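Local coordinates for manganese lipoxygenase (PDB 5FX8), which uses a catalytic manganese ion to oxygenate linoleic and alpha-linolenic acids to 11S- and 13R-hydroperoxy fatty acids, at residues A[57-62]-A[310-315]; A[162-167]-A[277-282]; A[298-303]-A[437-442]. One frame throughout, in Å; residues are numbered along the deposited sequence.

How the contacts relate
Contacts 1 and 3 are neighbours, their centres about 14 Å apart, and they touch: Met315 of contact 1 packs on His301 of contact 3, and Val314 lies against the indole of Trp439. Contact 2 sits on the other side of the chain's centre, about 37 Å from contact 3 and 48 Å from contact 1, measured between centres. It is joined to contact 3 by helix 268-305, which supplies one segment to each and, between them, the manganese ligands His290 and His294. The side chain of Val300 in contact 3 is about 12 Å from that of His294. Contact 1 instead carries a surface glycan, on Asn60.

Contact 1. Residues A[57-62]-A[310-315]; sequences GARNAS and DRHPVM. With NAG (2-acetamido-2-deoxy-beta-D-glucopyranose), chain E.
Arg59, on helix 56-69, reaches across to Arg311 and His312, which lead into helix 313-321. Its CG stands anti to the backbone N (chi1 -180°), and the chain runs on extended to NE, which carries its stem past the end of the Arg311 side chain and its tip on to His312. CB comes first, 3.7 Å from Arg311 NH2. CG passes the same nitrogen, and CD lies again 3.7 Å from Arg311 NH2, so that the methylene part of one arginine packs on the terminal nitrogen of the other. NE forms a salt bridge with Glu435. At the tip the two branches part. NH1 comes over one face of the Arg311 guanidinium, 3.8 Å from Arg311 NH1, with the two planes 67° apart. The approach of like charges is probably eased by Asp53, whose OD2 makes salt bridges to Arg59 NH1 and Arg311 NH2. NH2 of Arg59 turns to the backbone of the other segment, 3.7 Å from His312 CA, and donates to the carbonyl of Thr48. Arginine suits this place because its long aliphatic stem can be buried while its several N-H groups find partners at the end.

His312 is itself held at both ring nitrogens. NE2 is hydrogen-bonded to Asp433, while ND1 accepts from Val314 N at 3.1 Å, the donor lying in the ring plane. On the glycan side, Asn60 ND2 is covalently joined to C1 of NAG, the N-glycosidic link, and the sugar stands clear of the arginine pair. The contact thus ties a glycosylated N-terminal helix to the start of another helix, where His312 serves as a side-chain N-cap.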
# COMPACT_ATOMS: atom_id res chain seq x y z
N GLY A 57 38.13 -0.06 -15.35
CA GLY A 57 37.97 0.96 -16.36
C GLY A 57 36.70 0.76 -17.15
O GLY A 57 36.03 1.72 -17.54
N ALA A 58 36.33 -0.50 -17.35
CA ALA A 58 35.07 -0.80 -17.99
C ALA A 58 33.90 -0.48 -17.08
O ALA A 58 32.87 0.00 -17.54
CB ALA A 58 35.03 -2.27 -18.39
N ARG A 59 34.06 -0.78 -15.78
CA ARG A 59 33.06 -0.44 -14.78
C ARG A 59 32.80 1.06 -14.78
O ARG A 59 31.66 1.53 -14.86
CB ARG A 59 33.55 -0.93 -13.41
CG ARG A 59 32.66 -0.69 -12.22
CD ARG A 59 33.14 -1.51 -11.03
NE ARG A 59 32.33 -1.32 -9.83
CZ ARG A 59 32.12 -2.26 -8.93
NH1 ARG A 59 32.66 -3.44 -9.09
NH2 ARG A 59 31.37 -2.03 -7.88
N ASN A 60 33.87 1.83 -14.78
CA ASN A 60 33.77 3.26 -14.97
C ASN A 60 33.06 3.62 -16.27
O ASN A 60 32.28 4.57 -16.32
CB ASN A 60 35.16 3.85 -14.91
CG ASN A 60 35.62 4.13 -13.49
OD1 ASN A 60 34.87 3.93 -12.53
ND2 ASN A 60 36.86 4.62 -13.36
N ALA A 61 33.30 2.87 -17.35
CA ALA A 61 32.66 3.25 -18.61
C ALA A 61 31.16 3.05 -18.54
O ALA A 61 30.39 3.87 -19.07
CB ALA A 61 33.25 2.46 -19.78
N SER A 62 30.71 1.97 -17.91
CA SER A 62 29.28 1.75 -17.84
C SER A 62 28.61 2.82 -17.01
O SER A 62 27.53 3.30 -17.36
CB SER A 62 28.98 0.37 -17.29
OG SER A 62 29.62 -0.58 -18.09
N ASP A 310 26.19 -0.73 -11.46
CA ASP A 310 25.16 -1.72 -11.29
C ASP A 310 25.66 -2.93 -10.49
O ASP A 310 24.85 -3.61 -9.86
CB ASP A 310 24.62 -2.10 -12.66
CG ASP A 310 23.73 -1.01 -13.28
OD1 ASP A 310 23.15 -0.14 -12.57
OD2 ASP A 310 23.59 -1.06 -14.51
N ARG A 311 26.97 -3.20 -10.47
CA ARG A 311 27.49 -4.34 -9.72
C ARG A 311 27.88 -4.00 -8.30
O ARG A 311 28.33 -4.88 -7.58
CB ARG A 311 28.68 -4.97 -10.45
CG ARG A 311 28.34 -5.40 -11.86
CD ARG A 311 29.48 -6.14 -12.55
NE ARG A 311 30.59 -5.30 -13.02
CZ ARG A 311 31.83 -5.38 -12.56
NH1 ARG A 311 32.15 -6.24 -11.60
NH2 ARG A 311 32.77 -4.58 -13.05
N HIS A 312 27.69 -2.78 -7.88
CA HIS A 312 27.93 -2.39 -6.50
C HIS A 312 26.88 -2.97 -5.57
O HIS A 312 25.68 -2.86 -5.85
CB HIS A 312 27.92 -0.89 -6.42
CG HIS A 312 28.56 -0.36 -5.19
ND1 HIS A 312 28.09 -0.62 -3.93
CD2 HIS A 312 29.64 0.43 -5.03
CE1 HIS A 312 28.85 -0.02 -3.05
NE2 HIS A 312 29.80 0.62 -3.69
N PRO A 313 27.27 -3.58 -4.45
CA PRO A 313 26.27 -4.22 -3.56
C PRO A 313 25.22 -3.27 -2.99
O PRO A 313 24.07 -3.67 -2.75
CB PRO A 313 27.15 -4.82 -2.46
CG PRO A 313 28.46 -5.03 -3.13
CD PRO A 313 28.65 -3.89 -4.05
N VAL A 314 25.60 -2.03 -2.77
CA VAL A 314 24.63 -1.06 -2.26
C VAL A 314 23.62 -0.69 -3.35
O VAL A 314 22.44 -0.49 -3.06
CB VAL A 314 25.36 0.18 -1.71
CG1 VAL A 314 24.38 1.19 -1.30
CG2 VAL A 314 26.18 -0.21 -0.54
N MET A 315 24.07 -0.63 -4.61
CA MET A 315 23.16 -0.39 -5.72
C MET A 315 22.09 -1.47 -5.79
O MET A 315 20.93 -1.17 -6.06
CB MET A 315 23.91 -0.33 -7.04
CG MET A 315 23.09 0.18 -8.23
SD MET A 315 22.67 1.91 -8.01
CE MET A 315 20.94 1.87 -7.62
C1 NAG E . 37.53 5.00 -12.15
C2 NAG E . 39.05 5.07 -12.36
C3 NAG E . 39.74 5.64 -11.12
C4 NAG E . 39.09 6.95 -10.70
C5 NAG E . 37.60 6.73 -10.53
C6 NAG E . 36.85 7.97 -10.16
C7 NAG E . 40.13 3.41 -13.83
C8 NAG E . 40.66 2.00 -13.91
N2 NAG E . 39.59 3.75 -12.66
O3 NAG E . 41.14 5.81 -11.36
O4 NAG E . 39.63 7.40 -9.46
O5 NAG E . 37.05 6.26 -11.76
O6 NAG E . 36.98 8.93 -11.19
O7 NAG E . 40.19 4.18 -14.77

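Contact 2. Residues A[162-167]-A[277-282]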
# COMPACT_ATOMS: atom_id res chain seq x y z
N LEU A 162 -10.26 9.34 24.00
CA LEU A 162 -8.93 8.75 24.08
C LEU A 162 -8.52 8.17 22.74
O LEU A 162 -7.35 8.25 22.34
CB LEU A 162 -8.86 7.69 25.17
CG LEU A 162 -7.52 6.95 25.28
CD1 LEU A 162 -6.48 7.83 25.85
CD2 LEU A 162 -7.63 5.72 26.10
N LEU A 163 -9.46 7.58 22.01
CA LEU A 163 -9.15 7.11 20.68
C LEU A 163 -8.86 8.27 19.74
O LEU A 163 -8.06 8.13 18.82
CB LEU A 163 -10.29 6.26 20.15
CG LEU A 163 -10.30 5.72 18.72
CD1 LEU A 163 -11.12 4.47 18.69
CD2 LEU A 163 -10.89 6.70 17.74
N PHE A 164 -9.51 9.42 19.94
CA PHE A 164 -9.28 10.53 19.03
C PHE A 164 -7.93 11.18 19.27
O PHE A 164 -7.28 11.64 18.33
CB PHE A 164 -10.38 11.58 19.17
CG PHE A 164 -10.10 12.82 18.40
CD1 PHE A 164 -10.21 12.83 17.02
CD2 PHE A 164 -9.67 13.96 19.05
CE1 PHE A 164 -9.93 13.96 16.30
CE2 PHE A 164 -9.39 15.09 18.34
CZ PHE A 164 -9.52 15.10 16.96
N SER A 165 -7.50 11.24 20.52
CA SER A 165 -6.19 11.81 20.79
C SER A 165 -5.07 10.82 20.45
O SER A 165 -4.06 11.20 19.85
CB SER A 165 -6.12 12.25 22.24
OG SER A 165 -6.43 11.15 23.06
N MET A 166 -5.24 9.55 20.80
CA MET A 166 -4.18 8.59 20.55
C MET A 166 -3.87 8.37 19.07
O MET A 166 -2.77 7.94 18.75
CB MET A 166 -4.51 7.26 21.21
CG MET A 166 -4.32 7.27 22.69
SD MET A 166 -2.75 7.99 23.12
CE MET A 166 -1.78 6.50 23.16
N GLU A 167 -4.81 8.65 18.16
CA GLU A 167 -4.50 8.56 16.74
C GLU A 167 -3.30 9.41 16.35
O GLU A 167 -2.58 9.05 15.42
CB GLU A 167 -5.73 8.96 15.92
CG GLU A 167 -6.73 7.84 15.66
CD GLU A 167 -8.06 8.32 15.08
OE1 GLU A 167 -8.17 9.49 14.67
OE2 GLU A 167 -9.03 7.54 15.07
N MET A 277 -14.26 17.10 11.67
CA MET A 277 -13.59 18.08 10.83
C MET A 277 -12.08 17.97 10.95
O MET A 277 -11.35 18.03 9.94
CB MET A 277 -14.07 19.49 11.18
CG MET A 277 -15.52 19.68 10.91
SD MET A 277 -16.09 21.37 11.17
CE MET A 277 -16.19 21.50 12.94
N PHE A 278 -11.58 17.81 12.17
CA PHE A 278 -10.15 17.60 12.34
C PHE A 278 -9.69 16.34 11.62
O PHE A 278 -8.62 16.33 11.04
CB PHE A 278 -9.80 17.53 13.82
CG PHE A 278 -8.34 17.27 14.10
CD1 PHE A 278 -7.83 15.99 14.11
CD2 PHE A 278 -7.50 18.32 14.41
CE1 PHE A 278 -6.53 15.76 14.39
CE2 PHE A 278 -6.18 18.09 14.69
CZ PHE A 278 -5.70 16.79 14.67
N ASN A 279 -10.48 15.28 11.65
CA ASN A 279 -10.02 14.07 10.99
C ASN A 279 -9.96 14.24 9.48
O ASN A 279 -9.14 13.60 8.81
CB ASN A 279 -10.90 12.91 11.38
CG ASN A 279 -10.64 12.44 12.79
OD1 ASN A 279 -9.57 12.65 13.33
ND2 ASN A 279 -11.63 11.81 13.39
N ASN A 280 -10.83 15.09 8.94
CA ASN A 280 -10.80 15.45 7.54
C ASN A 280 -9.52 16.20 7.19
O ASN A 280 -8.86 15.91 6.18
CB ASN A 280 -12.03 16.30 7.27
CG ASN A 280 -12.15 16.72 5.85
OD1 ASN A 280 -11.90 17.86 5.51
ND2 ASN A 280 -12.54 15.80 5.02
N ASN A 281 -9.15 17.16 8.03
CA ASN A 281 -7.91 17.88 7.78
C ASN A 281 -6.69 16.98 7.94
O ASN A 281 -5.73 17.08 7.17
CB ASN A 281 -7.82 19.09 8.69
CG ASN A 281 -8.91 20.09 8.42
OD1 ASN A 281 -9.52 20.63 9.33
ND2 ASN A 281 -9.15 20.36 7.15
N ASP A 282 -6.72 16.09 8.92
CA ASP A 282 -5.61 15.17 9.16
C ASP A 282 -5.47 14.16 8.02
O ASP A 282 -4.36 13.81 7.64
CB ASP A 282 -5.81 14.47 10.49
CG ASP A 282 -4.55 13.85 11.01
OD1 ASP A 282 -3.62 14.62 11.35
OD2 ASP A 282 -4.47 12.60 11.06
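Phe164 of helix 161-166 meets Phe278 of helix 268-305 in an offset edge-to-face (T-shaped) aromatic pair. The edge of Phe164 is directed at the face of Phe278, with centroids 5.3 Å apart and planes at 74°. The foremost atom is Phe164 CZ, 3.4 Å from Phe278 CD1. Both rings are carried by side chains whose CG is anti to the backbone N, which sends each ring across the gap between the helices. Phenylalanine suits both places: it is long enough to span helices whose nearest CA atoms, those of Phe164 and Asn279, are 8.8 Å apart, and it leaves no polar group to be satisfied in a buried layer. Phe164 also rests on Pro249 and Ile252 of strand 246-253. The short helix in this way packs on both the antiparallel sheet and the long helix that, farther along, provides His290 and His294 to the manganese.

The polar approaches come from Asn279 and Glu167. Asn279 OD1 lies at the edge of the Phe164 ring, 3.3 Å from CE1, where the slightly positive rim of an aromatic ring can tolerate a carbonyl oxygen. The amide and the ring are inclined by 52°. Asn279 ND2 donates to the carbonyl of Leu495, which would fix the amide's rotation and keep its oxygen on this side. Glu167 OE1 stands 3.7 Å from Asn279 OD1; the two oxygens make no bond to each other, and OE1 has its hydrogen-bond partner in His496 NE2.

Contact 3. Residues A[298-303]-A[437-442]; sequences EIVHEA and QNWIAE
Trp439 of helix 434-444 places one side of its indole against Val300 and Ala303 of helix 268-305. The indole NE1 donates to the carbonyl O of Val300 at 3.3 Å. The bond is somewhat bent, with an N-H...O angle of 147°, and the oxygen lies 24° out of the ring plane. Beside it Val300 CG1 abuts the edge of the six-membered ring, 3.6 Å from Trp439 CZ2, so that one residue offers both an acceptor and an apolar branch to the indole. Tryptophan suits its place because it is large enough to bridge the gap and carries one N-H for this carbonyl, while valine presents a branched apolar side to the ring edge. On the five-membered ring, Trp439 CD1 is 3.6 Å from Ala303 C and 4.0 Å from Ala303 CB. The small alanine lets the two backbones come close here: the CA atoms of Ala303 and Glu442 are 5.7 Å apart. Glu442 meets the same alanine with its aliphatic part, CG lying 3.8 Å from Ala303 CB.

Around these groups, Ile440 CD1 lies over one face of the indole, offset toward its rim, and Leu318 of helix 313-321 also packs on Trp439. In Glu442 the chain bends at chi2, turning the carboxylate aside from the alanine toward Arg67 and Arg306, with which it forms salt bridges, and toward the hydroxyl of Tyr72. This buried acid, gripped by two arginines and a tyrosine, would be stabilised as the carboxylate.

The N-to-C directions of the two segments make an angle of 131°, and their axes come within 9.5 Å. This is helix-on-helix packing in the largely helical lipoxygenase fold, and it joins helix 434-444 to the long helix that farther back bears the metal ligands His290 and His294.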
# COMPACT_ATOMS: atom_id res chain seq x y z
N GLU A 298 13.17 8.50 -4.01
CA GLU A 298 13.43 8.52 -5.44
C GLU A 298 14.69 9.31 -5.76
O GLU A 298 15.51 8.86 -6.56
CB GLU A 298 12.24 9.12 -6.21
CG GLU A 298 11.09 8.21 -6.54
CD GLU A 298 9.80 8.99 -6.84
OE1 GLU A 298 9.84 10.10 -7.39
OE2 GLU A 298 8.71 8.49 -6.49
N ILE A 299 14.84 10.49 -5.16
CA ILE A 299 15.98 11.34 -5.50
C ILE A 299 17.27 10.74 -4.98
O ILE A 299 18.31 10.82 -5.64
CB ILE A 299 15.75 12.80 -5.02
CG1 ILE A 299 16.75 13.76 -5.66
CG2 ILE A 299 15.85 12.97 -3.52
CD1 ILE A 299 16.86 13.63 -7.11
N VAL A 300 17.22 10.09 -3.81
CA VAL A 300 18.42 9.40 -3.29
C VAL A 300 18.80 8.24 -4.20
O VAL A 300 19.98 8.02 -4.48
CB VAL A 300 18.19 8.93 -1.84
CG1 VAL A 300 19.37 8.05 -1.37
CG2 VAL A 300 17.97 10.12 -0.93
N HIS A 301 17.82 7.49 -4.65
CA HIS A 301 18.12 6.44 -5.59
C HIS A 301 18.57 6.98 -6.95
O HIS A 301 19.35 6.32 -7.63
CB HIS A 301 16.90 5.54 -5.74
CG HIS A 301 17.06 4.48 -6.76
ND1 HIS A 301 16.89 4.71 -8.11
CD2 HIS A 301 17.35 3.17 -6.64
CE1 HIS A 301 17.07 3.58 -8.78
NE2 HIS A 301 17.37 2.64 -7.91
N GLU A 302 18.10 8.15 -7.38
CA GLU A 302 18.57 8.70 -8.65
C GLU A 302 20.04 9.02 -8.57
O GLU A 302 20.84 8.67 -9.47
CB GLU A 302 17.80 9.98 -8.99
CG GLU A 302 16.42 9.76 -9.46
CD GLU A 302 15.63 11.02 -9.65
OE1 GLU A 302 15.99 11.89 -10.47
OE2 GLU A 302 14.60 11.13 -8.98
N ALA A 303 20.42 9.73 -7.51
CA ALA A 303 21.80 10.09 -7.33
C ALA A 303 22.67 8.83 -7.26
O ALA A 303 23.74 8.78 -7.88
CB ALA A 303 21.92 10.97 -6.09
N GLN A 437 31.52 7.49 -2.48
CA GLN A 437 31.82 8.90 -2.27
C GLN A 437 31.24 9.76 -3.38
O GLN A 437 30.81 10.88 -3.14
CB GLN A 437 33.33 9.11 -2.18
CG GLN A 437 34.03 8.39 -1.02
CD GLN A 437 33.38 8.54 0.39
OE1 GLN A 437 32.92 9.60 0.78
NE2 GLN A 437 33.42 7.48 1.15
N ASN A 438 31.21 9.24 -4.61
CA ASN A 438 30.55 9.97 -5.68
C ASN A 438 29.06 10.06 -5.44
O ASN A 438 28.47 11.10 -5.66
CB ASN A 438 30.81 9.31 -7.03
CG ASN A 438 32.17 9.59 -7.53
OD1 ASN A 438 32.86 10.43 -6.97
ND2 ASN A 438 32.59 8.89 -8.56
N TRP A 439 28.44 8.97 -5.00
CA TRP A 439 27.03 9.03 -4.64
C TRP A 439 26.77 10.15 -3.65
O TRP A 439 25.78 10.87 -3.78
CB TRP A 439 26.61 7.69 -4.06
CG TRP A 439 25.24 7.63 -3.57
CD1 TRP A 439 24.18 8.32 -4.03
CD2 TRP A 439 24.77 6.81 -2.50
NE1 TRP A 439 23.06 7.98 -3.33
CE2 TRP A 439 23.39 7.06 -2.38
CE3 TRP A 439 25.36 5.88 -1.65
CZ2 TRP A 439 22.59 6.42 -1.43
CZ3 TRP A 439 24.58 5.26 -0.71
CH2 TRP A 439 23.21 5.53 -0.60
N ILE A 440 27.63 10.31 -2.65
CA ILE A 440 27.36 11.33 -1.64
C ILE A 440 27.53 12.72 -2.23
O ILE A 440 26.70 13.62 -2.01
CB ILE A 440 28.24 11.12 -0.41
CG1 ILE A 440 28.12 9.68 0.07
CG2 ILE A 440 27.85 12.08 0.67
CD1 ILE A 440 26.76 9.31 0.46
N ALA A 441 28.59 12.92 -2.99
CA ALA A 441 28.80 14.21 -3.64
C ALA A 441 27.67 14.54 -4.62
O ALA A 441 27.20 15.68 -4.69
CB ALA A 441 30.17 14.19 -4.33
N GLU A 442 27.22 13.55 -5.37
CA GLU A 442 26.14 13.70 -6.33
C GLU A 442 24.84 14.05 -5.62
O GLU A 442 24.05 14.87 -6.11
CB GLU A 442 25.99 12.41 -7.13
CG GLU A 442 24.85 12.32 -8.10
CD GLU A 442 25.22 12.77 -9.51
OE1 GLU A 442 26.43 12.81 -9.82
OE2 GLU A 442 24.30 13.07 -10.31